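PDB 6H24: replication protein from Sphinx1.76-related DNA, which probably acts in plasmid-type DNA replication as an initiator protein, the chain here being its winged-helix WH1 domain. Local coordinates for residues 120-123 against 124-128. Sequence-based numbering, arbitrary orientation.
Sequences LITR and LEEQF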
ATOM      1  N   LEU A 120      10.077   7.662  -7.967  1.00 23.88           N
ATOM      2  CA  LEU A 120       9.589   8.681  -8.887  1.00 25.35           C
ATOM      3  C   LEU A 120       9.066   9.920  -8.169  1.00 23.48           C
ATOM      4  O   LEU A 120       8.401  10.747  -8.795  1.00 22.61           O
ATOM      5  CB  LEU A 120       8.494   8.090  -9.775  1.00 25.39           C
ATOM      6  CG  LEU A 120       8.997   7.072 -10.801  1.00 27.24           C
ATOM      7  CD1 LEU A 120       7.857   6.239 -11.374  1.00 26.87           C
ATOM      8  CD2 LEU A 120       9.758   7.773 -11.914  1.00 30.52           C
ATOM      9  N   ILE A 121       9.363  10.083  -6.877  1.00 24.40           N
ATOM     10  CA  ILE A 121       8.824  11.221  -6.136  1.00 27.02           C
ATOM     11  C   ILE A 121       9.334  12.541  -6.717  1.00 23.99           C
ATOM     12  O   ILE A 121       8.586  13.520  -6.791  1.00 23.90           O
ATOM     13  CB  ILE A 121       9.152  11.092  -4.640  1.00 40.30           C
ATOM     14  CG1 ILE A 121       8.202  10.092  -3.976  1.00 52.87           C
ATOM     15  CG2 ILE A 121       9.002  12.434  -3.942  1.00 42.27           C
ATOM     16  CD1 ILE A 121       6.793  10.632  -3.772  1.00 61.67           C
ATOM     17  N   THR A 122      10.602  12.598  -7.139  1.00 25.24           N
ATOM     18  CA  THR A 122      11.093  13.849  -7.709  1.00 26.05           C
ATOM     19  C   THR A 122      10.403  14.157  -9.031  1.00 24.76           C
ATOM     20  O   THR A 122      10.183  15.332  -9.354  1.00 25.04           O
ATOM     21  CB  THR A 122      12.611  13.827  -7.880  1.00 30.85           C
ATOM     22  OG1 THR A 122      13.215  13.716  -6.589  1.00 30.85           O
ATOM     23  CG2 THR A 122      13.078  15.125  -8.528  1.00 35.87           C
ATOM     24  N   ARG A 123      10.058  13.126  -9.808  1.00 24.34           N
ATOM     25  CA  ARG A 123       9.290  13.349 -11.028  1.00 26.31           C
ATOM     26  C   ARG A 123       7.901  13.890 -10.704  1.00 23.61           C
ATOM     27  O   ARG A 123       7.384  14.763 -11.412  1.00 23.97           O
ATOM     28  CB  ARG A 123       9.181  12.053 -11.827  1.00 32.38           C
ATOM     29  CG  ARG A 123      10.498  11.589 -12.431  1.00 43.57           C
ATOM     30  CD  ARG A 123      10.861  12.401 -13.672  1.00 54.38           C
ATOM     31  NE  ARG A 123       9.893  12.211 -14.752  1.00 63.10           N
ATOM     32  CZ  ARG A 123       8.994  13.113 -15.144  1.00 71.51           C
ATOM     33  NH1 ARG A 123       8.916  14.302 -14.560  1.00 73.10           N
ATOM     34  NH2 ARG A 123       8.167  12.819 -16.137  1.00 76.95           N
ATOM     35  N   LEU A 124       7.277  13.381  -9.637  1.00 21.54           N
ATOM     36  CA  LEU A 124       5.983  13.920  -9.231  1.00 22.08           C
ATOM     37  C   LEU A 124       6.107  15.363  -8.762  1.00 22.62           C
ATOM     38  O   LEU A 124       5.224  16.182  -9.031  1.00 22.52           O
ATOM     39  CB  LEU A 124       5.357  13.066  -8.130  1.00 21.85           C
ATOM     40  CG  LEU A 124       4.885  11.671  -8.539  1.00 22.59           C
ATOM     41  CD1 LEU A 124       4.416  10.889  -7.311  1.00 22.91           C
ATOM     42  CD2 LEU A 124       3.782  11.746  -9.584  1.00 21.89           C
ATOM     43  N   GLU A 125       7.170  15.688  -8.021  1.00 24.04           N
ATOM     44  CA  GLU A 125       7.366  17.078  -7.613  1.00 25.25           C
ATOM     45  C   GLU A 125       7.423  17.980  -8.841  1.00 25.46           C
ATOM     46  O   GLU A 125       6.847  19.075  -8.839  1.00 26.62           O
ATOM     47  CB  GLU A 125       8.610  17.206  -6.729  1.00 26.54           C
ATOM     48  CG  GLU A 125       8.872  18.636  -6.232  1.00 28.88           C
ATOM     49  CD  GLU A 125      10.039  18.751  -5.253  1.00 31.50           C
ATOM     50  OE1 GLU A 125      10.871  17.820  -5.165  1.00 32.14           O
ATOM     51  OE2 GLU A 125      10.133  19.804  -4.580  1.00 34.26           O
ATOM     52  N   GLU A 126       8.108  17.535  -9.904  1.00 25.46           N
ATOM     53  CA  GLU A 126       8.178  18.299 -11.146  1.00 28.65           C
ATOM     54  C   GLU A 126       6.807  18.393 -11.802  1.00 28.61           C
ATOM     55  O   GLU A 126       6.373  19.475 -12.217  1.00 31.41           O
ATOM     56  CB  GLU A 126       9.170  17.643 -12.115  1.00 34.93           C
ATOM     57  CG  GLU A 126      10.609  17.620 -11.622  1.00 41.55           C
ATOM     58  CD  GLU A 126      11.521  16.742 -12.469  1.00 47.82           C
ATOM     59  OE1 GLU A 126      11.071  16.220 -13.512  1.00 49.30           O
ATOM     60  OE2 GLU A 126      12.697  16.571 -12.084  1.00 50.50           O
ATOM     61  N   GLN A 127       6.102  17.262 -11.875  1.00 26.15           N
ATOM     62  CA  GLN A 127       4.801  17.207 -12.527  1.00 26.36           C
ATOM     63  C   GLN A 127       3.807  18.156 -11.873  1.00 26.24           C
ATOM     64  O   GLN A 127       2.982  18.776 -12.555  1.00 28.68           O
ATOM     65  CB  GLN A 127       4.281  15.765 -12.462  1.00 27.62           C
ATOM     66  CG  GLN A 127       3.016  15.498 -13.247  1.00 30.75           C
ATOM     67  CD  GLN A 127       3.287  15.265 -14.715  1.00 33.06           C
ATOM     68  OE1 GLN A 127       4.334  15.659 -15.237  1.00 32.65           O
ATOM     69  NE2 GLN A 127       2.346  14.615 -15.394  1.00 34.35           N
ATOM     70  N   PHE A 128       3.841  18.237 -10.549  1.00 24.65           N
ATOM     71  CA  PHE A 128       2.849  18.957  -9.765  1.00 25.91           C
ATOM     72  C   PHE A 128       3.205  20.400  -9.446  1.00 28.15           C
ATOM     73  O   PHE A 128       2.315  21.160  -9.054  1.00 31.62           O
ATOM     74  CB  PHE A 128       2.590  18.183  -8.468  1.00 25.32           C
ATOM     75  CG  PHE A 128       1.936  16.837  -8.676  1.00 26.38           C
ATOM     76  CD1 PHE A 128       1.248  16.543  -9.845  1.00 27.94           C
ATOM     77  CD2 PHE A 128       2.042  15.856  -7.709  1.00 24.86           C
ATOM     78  CE1 PHE A 128       0.652  15.303 -10.028  1.00 28.21           C
ATOM     79  CE2 PHE A 128       1.450  14.616  -7.889  1.00 25.02           C
ATOM     80  CZ  PHE A 128       0.761  14.340  -9.050  1.00 25.81           C
TER
HETATM   81  O   HOH W   1      11.387  15.403  -4.834  1.00 37.73           O
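Arg123 and Glu126 come together because Arg123 bends at both chi2 (-77°) and chi3 (-64°), curling its guanidinium forward along the helix, while Glu126, with CG anti to its own carbonyl carbon and the chain extended beyond, reaches back one turn. Arg123 NH1 lies 3.1 Å from Glu126 OE1 in a salt bridge whose hydrogen bond is weak; the two planes are turned 34° apart, and the carboxylate approaches the guanidinium obliquely. Arginine suits this place because it serves two acids: NE forms a salt bridge with Asp7 of helix 2-14. With alanine in place of Arg123, both Asp7 and Glu126 are likely to lose their cationic mate, and the Glu126 carboxylate would be less fixed. The same extended glutamate lays its CG 3.2 Å from Thr122 O, the carbonyl that accepts the Glu126 backbone N-H.

On another side of the helix, one water joins Thr122 OG1, 3.0 Å away, to Glu125 OE1, while Glu125 OE2 pairs with Arg33, so both carboxylate oxygens have partners. The buried side takes branched apolar residues: Ile121 CD1 meets Leu124 CD1 at 4.3 Å, with Ile121 packed on Ile29 and Leu124 on Met11 and Trp96. Beneath the side chains, i-to-i+4 bonds include Leu124 N to Leu120 O at 3.0 Å and Gln127 N to Arg123 O at 2.8 Å, Leu120 being the N-cap residue. This is a short amphipathic alpha-helix with an i-to-i+3 salt bridge on its polar side, packed against helices 2-14 and 19-34 within the winged-helix WH1 domain.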